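PDB 4US5: luciferase-like monooxygenase, which probably acts as a monooxygenase that uses molecular oxygen, being a TIM-barrel relative of the bacterial luciferase alpha and beta chains. Local coordinates for residues S177-A182 and M203-A208; V312-H317 and R324-L329. One frame throughout, in Å; residues are numbered along the deposited sequence. Where two conformers were deposited one is given.

Contact 1 of 2, residues S177-A182 and M203-A208; sequences SAEAAA and MDTYRA
Tyr206 lies against the alanine-rich flank of 177-182, and its side chain traces the contact step by step. CB meets Ala178 CB at 4.2 Å. With CG anti to the backbone N (chi1 173°), the ring is carried along the partner helix: CD1 comes 3.8 Å from Ala178 O, and Ala182 N also lies near the ring plane at this edge. Those two polar atoms already bond each other as a helical pair, so the ring abuts a satisfied backbone. CE1 then packs on Ala181 CB at 3.8 Å. At the tip, OH is hydrogen-bonded to Leu186 O and Arg220 N; a phenylalanine here would probably keep the alanine contacts but leave both backbone groups without this mate. Methyl-sized neighbours permit the close approach, with Ala182 CB 3.5 Å from Tyr206 O. On the more exposed flank, the Glu179 and Thr205 side chains cross at a slant, CG of Glu179 3.6 Å from CG2 of Thr205. The axes of 177-182 and 203-208 approach to 8.0 Å and cross at -19°, so here the two helices run nearly parallel in the outer helical layer of the barrel, with Tyr188 of strand 188-191 and Pro221 of strand 221-229 against the tyrosine.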
loop_
_atom_site.group_PDB
_atom_site.type_symbol
_atom_site.label_atom_id
_atom_site.label_comp_id
_atom_site.label_asym_id
_atom_site.label_seq_id
_atom_site.Cartn_x
_atom_site.Cartn_y
_atom_site.Cartn_z
ATOM N N SER B 177 0.937 -26.988 6.451
ATOM C CA SER B 177 1.551 -25.654 6.589
ATOM C C SER B 177 2.485 -25.612 7.771
ATOM O O SER B 177 3.503 -24.939 7.747
ATOM C CB SER B 177 0.435 -24.558 6.709
ATOM O OG SER B 177 -0.371 -24.774 7.851
ATOM N N ALA B 178 2.104 -26.303 8.838
ATOM C CA ALA B 178 2.886 -26.342 10.033
ATOM C C ALA B 178 4.244 -27.060 9.756
ATOM O O ALA B 178 5.266 -26.663 10.286
ATOM C CB ALA B 178 2.112 -27.049 11.143
ATOM N N GLU B 179 4.200 -28.120 8.940
ATOM C CA GLU B 179 5.424 -28.823 8.481
ATOM C C GLU B 179 6.316 -27.904 7.692
ATOM O O GLU B 179 7.525 -27.887 7.869
ATOM C CB GLU B 179 5.055 -30.050 7.622
ATOM C CG GLU B 179 4.521 -31.209 8.448
ATOM C CD GLU B 179 3.812 -32.298 7.627
ATOM O OE1 GLU B 179 3.659 -32.161 6.389
ATOM O OE2 GLU B 179 3.387 -33.303 8.248
ATOM N N ALA B 180 5.712 -27.102 6.818
ATOM C CA ALA B 180 6.482 -26.161 5.999
ATOM C C ALA B 180 7.129 -25.069 6.842
ATOM O O ALA B 180 8.313 -24.785 6.701
ATOM C CB ALA B 180 5.608 -25.561 4.915
ATOM N N ALA B 181 6.362 -24.503 7.782
ATOM C CA ALA B 181 6.894 -23.494 8.665
ATOM C C ALA B 181 8.030 -24.041 9.492
ATOM O O ALA B 181 9.042 -23.368 9.723
ATOM C CB ALA B 181 5.798 -22.965 9.585
ATOM N N ALA B 182 7.863 -25.281 9.966
ATOM C CA ALA B 182 8.923 -25.961 10.722
ATOM C C ALA B 182 10.189 -26.152 9.886
ATOM O O ALA B 182 11.282 -25.795 10.307
ATOM C CB ALA B 182 8.421 -27.307 11.210
HETATM N N MSE B 203 0.058 -27.720 15.833
HETATM C CA MSE B 203 0.943 -27.005 16.709
HETATM C C MSE B 203 2.008 -27.951 17.280
HETATM O O MSE B 203 3.159 -27.565 17.453
HETATM C CB MSE B 203 0.166 -26.267 17.780
HETATM C CG MSE B 203 -0.771 -25.201 17.146
HETATM SE SE MSE B 203 0.289 -23.631 16.576
HETATM C CE MSE B 203 0.205 -22.627 18.261
ATOM N N ASP B 204 1.623 -29.193 17.564
ATOM C CA ASP B 204 2.622 -30.231 17.983
ATOM C C ASP B 204 3.655 -30.455 16.885
ATOM O O ASP B 204 4.853 -30.466 17.159
ATOM C CB ASP B 204 1.919 -31.554 18.301
ATOM C CG ASP B 204 1.233 -31.547 19.665
ATOM O OD1 ASP B 204 1.479 -30.621 20.449
ATOM O OD2 ASP B 204 0.435 -32.482 19.942
ATOM N N THR B 205 3.178 -30.630 15.657
ATOM C CA THR B 205 4.023 -30.874 14.486
ATOM C C THR B 205 4.988 -29.741 14.214
ATOM O O THR B 205 6.192 -29.963 13.959
ATOM C CB THR B 205 3.165 -31.125 13.241
ATOM O OG1 THR B 205 2.414 -32.325 13.444
ATOM C CG2 THR B 205 4.007 -31.294 11.989
ATOM N N TYR B 206 4.489 -28.508 14.297
ATOM C CA TYR B 206 5.334 -27.334 14.136
ATOM C C TYR B 206 6.527 -27.359 15.090
ATOM O O TYR B 206 7.680 -27.155 14.676
ATOM C CB TYR B 206 4.523 -26.034 14.381
ATOM C CG TYR B 206 5.359 -24.801 14.384
ATOM C CD1 TYR B 206 6.083 -24.429 13.252
ATOM C CD2 TYR B 206 5.391 -23.959 15.468
ATOM C CE1 TYR B 206 6.855 -23.270 13.239
ATOM C CE2 TYR B 206 6.153 -22.806 15.460
ATOM C CZ TYR B 206 6.877 -22.460 14.347
ATOM O OH TYR B 206 7.629 -21.301 14.359
ATOM N N ARG B 207 6.247 -27.589 16.356
ATOM C CA ARG B 207 7.268 -27.616 17.383
ATOM C C ARG B 207 8.213 -28.796 17.226
ATOM O O ARG B 207 9.422 -28.620 17.314
ATOM C CB ARG B 207 6.653 -27.606 18.776
ATOM C CG ARG B 207 6.108 -26.228 19.147
ATOM C CD ARG B 207 5.424 -26.227 20.481
ATOM N NE ARG B 207 4.225 -27.045 20.433
ATOM C CZ ARG B 207 3.530 -27.402 21.492
ATOM N NH1 ARG B 207 3.903 -26.988 22.705
ATOM N NH2 ARG B 207 2.447 -28.159 21.340
ATOM N N ALA B 208 7.664 -29.979 16.996
ATOM C CA ALA B 208 8.486 -31.215 16.873
ATOM C C ALA B 208 9.436 -31.194 15.660
ATOM O O ALA B 208 10.616 -31.522 15.791
ATOM C CB ALA B 208 7.590 -32.418 16.799
#

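Contact 2 of 2, residues V312-H317 and R324-L329; sequences VVSMIH and RSYRLL. With NA (sodium ion), chain M.
Tyr326 reaches from its helix to the end of strand 309-313, where its hydroxyl joins Val312 and Ser314. As donor, OH bonds Val312 O at 2.7 Å, approaching from above the carbonyl plane (53° out of it). As acceptor, the same OH takes a bond from Ser314 OG at 3.0 Å. The hydroxyl thus donates once and accepts once, and both partners lie near the ring plane, at its edge. A chi1 of 56° sets Ser314 OG between its own backbone N and carbonyl carbon, where it faces the tyrosine and is also hydrogen-bonded to Arg322 NE.

The tight part of the contact is on the Val312 side. Val312 CG1 lies 3.6 Å from Tyr326 CE2, the two side chains running past each other in opposite directions, and the same methyl meets Leu329 CD1 tip to tip at 3.8 Å. Leu31 of helix 21-38 touches Tyr326, and Val227 of strand 221-229 touches both Val312 and Leu329, which places this cluster between barrel wall and helices.

Beyond Ser314 the packing thins. Ile316 CD1 meets Ser325 CB at 4.0 Å, and that is the sole approach within 4.5 Å between the segments past Ser314. A sodium ion and a water occupy this side instead: Ser314 O binds the ion at 2.9 Å, the water binds it at 2.7 Å, and the water donates to Ile316 O at 2.8 Å.

Chemically, then, Ser314 works in two directions, its hydroxyl tying the loop to the helix through Tyr326 while its carbonyl faces the ion. The hydrogen-bond chain from Arg322 through Ser314 and Tyr326 to Val312 O leaves each buried hydroxyl with a donor and an acceptor role, which should fix the rotation of both and hold the strand end against the helix that follows it.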
loop_
_atom_site.group_PDB
_atom_site.type_symbol
_atom_site.label_atom_id
_atom_site.label_comp_id
_atom_site.label_asym_id
_atom_site.label_seq_id
_atom_site.Cartn_x
_atom_site.Cartn_y
_atom_site.Cartn_z
ATOM N N VAL B 312 -6.289 -12.491 17.944
ATOM C CA VAL B 312 -7.708 -12.470 18.265
ATOM C C VAL B 312 -8.502 -11.859 17.156
ATOM O O VAL B 312 -8.392 -10.631 16.867
ATOM C CB VAL B 312 -7.998 -11.723 19.574
ATOM C CG1 VAL B 312 -9.486 -11.683 19.879
ATOM C CG2 VAL B 312 -7.219 -12.361 20.746
ATOM N N VAL B 313 -9.333 -12.693 16.567
ATOM C CA VAL B 313 -10.187 -12.351 15.447
ATOM C C VAL B 313 -11.588 -12.163 16.038
ATOM O O VAL B 313 -11.962 -12.813 17.040
ATOM C CB VAL B 313 -10.219 -13.515 14.420
ATOM C CG1 VAL B 313 -11.113 -13.219 13.249
ATOM C CG2 VAL B 313 -8.819 -13.847 13.934
ATOM N N SER B 314 -12.377 -11.296 15.413
ATOM C CA SER B 314 -13.751 -11.102 15.819
ATOM C C SER B 314 -14.700 -10.946 14.617
ATOM O O SER B 314 -14.308 -10.461 13.545
ATOM C CB SER B 314 -13.852 -9.924 16.779
ATOM O OG SER B 314 -13.304 -8.737 16.197
HETATM N N MSE B 315 -15.943 -11.382 14.811
HETATM C CA MSE B 315 -17.007 -11.231 13.819
HETATM C C MSE B 315 -18.184 -10.652 14.566
HETATM O O MSE B 315 -19.174 -11.325 14.792
HETATM C CB MSE B 315 -17.348 -12.580 13.220
HETATM C CG MSE B 315 -16.395 -12.980 12.096
HETATM SE SE MSE B 315 -14.772 -13.771 12.822
HETATM C CE MSE B 315 -14.040 -14.591 11.196
ATOM N N ILE B 316 -18.064 -9.381 14.958
ATOM C CA ILE B 316 -19.007 -8.720 15.834
ATOM C C ILE B 316 -19.648 -7.567 15.053
ATOM O O ILE B 316 -18.957 -6.788 14.387
ATOM C CB ILE B 316 -18.304 -8.217 17.113
ATOM C CG1 ILE B 316 -17.876 -9.418 17.983
ATOM C CG2 ILE B 316 -19.193 -7.295 17.899
ATOM C CD1 ILE B 316 -17.013 -9.077 19.190
ATOM N N HIS B 317 -20.967 -7.471 15.130
ATOM C CA HIS B 317 -21.705 -6.517 14.305
ATOM C C HIS B 317 -21.422 -5.069 14.733
ATOM O O HIS B 317 -21.209 -4.192 13.894
ATOM C CB HIS B 317 -23.202 -6.783 14.387
ATOM C CG HIS B 317 -24.029 -5.757 13.684
ATOM N ND1 HIS B 317 -24.578 -4.681 14.336
ATOM C CD2 HIS B 317 -24.357 -5.615 12.373
ATOM C CE1 HIS B 317 -25.211 -3.914 13.464
ATOM N NE2 HIS B 317 -25.107 -4.467 12.266
ATOM N N ARG B 324 -15.455 -3.377 23.340
ATOM C CA ARG B 324 -15.644 -3.956 24.678
ATOM C C ARG B 324 -14.970 -5.317 24.806
ATOM O O ARG B 324 -14.304 -5.597 25.813
ATOM C CB ARG B 324 -17.144 -4.072 25.094
ATOM C CG ARG B 324 -17.661 -2.845 25.851
ATOM C CD ARG B 324 -19.054 -2.985 26.438
ATOM N NE ARG B 324 -20.069 -3.102 25.411
ATOM C CZ ARG B 324 -20.703 -2.067 24.853
ATOM N NH1 ARG B 324 -20.460 -0.820 25.254
ATOM N NH2 ARG B 324 -21.620 -2.285 23.925
ATOM N N SER B 325 -15.191 -6.166 23.813
ATOM C CA SER B 325 -14.604 -7.509 23.809
ATOM C C SER B 325 -13.098 -7.446 23.951
ATOM O O SER B 325 -12.515 -8.098 24.829
ATOM C CB SER B 325 -15.054 -8.297 22.553
ATOM O OG SER B 325 -14.558 -9.641 22.581
ATOM N N TYR B 326 -12.436 -6.580 23.162
ATOM C CA TYR B 326 -11.020 -6.466 23.233
ATOM C C TYR B 326 -10.509 -5.826 24.528
ATOM O O TYR B 326 -9.431 -6.160 24.993
ATOM C CB TYR B 326 -10.456 -5.732 21.967
ATOM C CG TYR B 326 -10.460 -6.593 20.737
ATOM C CD1 TYR B 326 -11.557 -6.639 19.905
ATOM C CD2 TYR B 326 -9.344 -7.362 20.381
ATOM C CE1 TYR B 326 -11.576 -7.441 18.758
ATOM C CE2 TYR B 326 -9.368 -8.169 19.238
ATOM C CZ TYR B 326 -10.485 -8.202 18.441
ATOM O OH TYR B 326 -10.478 -8.971 17.256
ATOM N N ARG B 327 -11.264 -4.857 25.067
ATOM C CA ARG B 327 -10.946 -4.244 26.358
ATOM C C ARG B 327 -11.009 -5.271 27.487
ATOM O O ARG B 327 -10.110 -5.368 28.293
ATOM C CB ARG B 327 -11.950 -3.145 26.684
ATOM C CG ARG B 327 -11.642 -1.840 26.052
ATOM C CD ARG B 327 -12.235 -0.706 26.904
ATOM N NE ARG B 327 -12.357 0.497 26.130
ATOM C CZ ARG B 327 -11.416 1.434 26.080
ATOM N NH1 ARG B 327 -10.295 1.292 26.781
ATOM N NH2 ARG B 327 -11.599 2.518 25.322
ATOM N N LEU B 328 -12.064 -6.047 27.497
ATOM C CA LEU B 328 -12.256 -7.076 28.549
ATOM C C LEU B 328 -11.189 -8.146 28.475
ATOM O O LEU B 328 -10.657 -8.591 29.507
ATOM C CB LEU B 328 -13.637 -7.707 28.437
ATOM C CG LEU B 328 -14.825 -6.838 28.762
ATOM C CD1 LEU B 328 -16.098 -7.540 28.340
ATOM C CD2 LEU B 328 -14.863 -6.455 30.257
ATOM N N LEU B 329 -10.779 -8.512 27.252
ATOM C CA LEU B 329 -9.700 -9.474 27.089
ATOM C C LEU B 329 -8.340 -8.966 27.601
ATOM O O LEU B 329 -7.585 -9.711 28.225
ATOM C CB LEU B 329 -9.551 -9.904 25.608
ATOM C CG LEU B 329 -10.580 -10.853 25.055
ATOM C CD1 LEU B 329 -10.460 -10.940 23.521
ATOM C CD2 LEU B 329 -10.392 -12.218 25.699
HETATM NA NA NA M . -15.664 -7.966 14.272
HETATM O O HOH W 1 -16.644 -5.699 13.277
#

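How the contacts relate
Both contacts are mainly buried, but all the touching residues of contact 2 are buried, while contact 1 includes the exposed Glu179. The centre of contact 2 lies about 13 Å from the centre of the chain, against about 18 Å for contact 1. Their centres are 28 Å apart, on opposite sides of the chain's centre, and their nearest atoms stay about 12 Å from each other. Contact 1 joins two outer-layer helices; contact 2 joins a barrel strand's end and loop to the next helix. They share no element, although strand 221-229 touches both. Each centres on a tyrosine, yet between its segments contact 1 is apolar, whereas contact 2 adds two hydroxyl hydrogen bonds, with a sodium ion and water held by the 312-317 side alone.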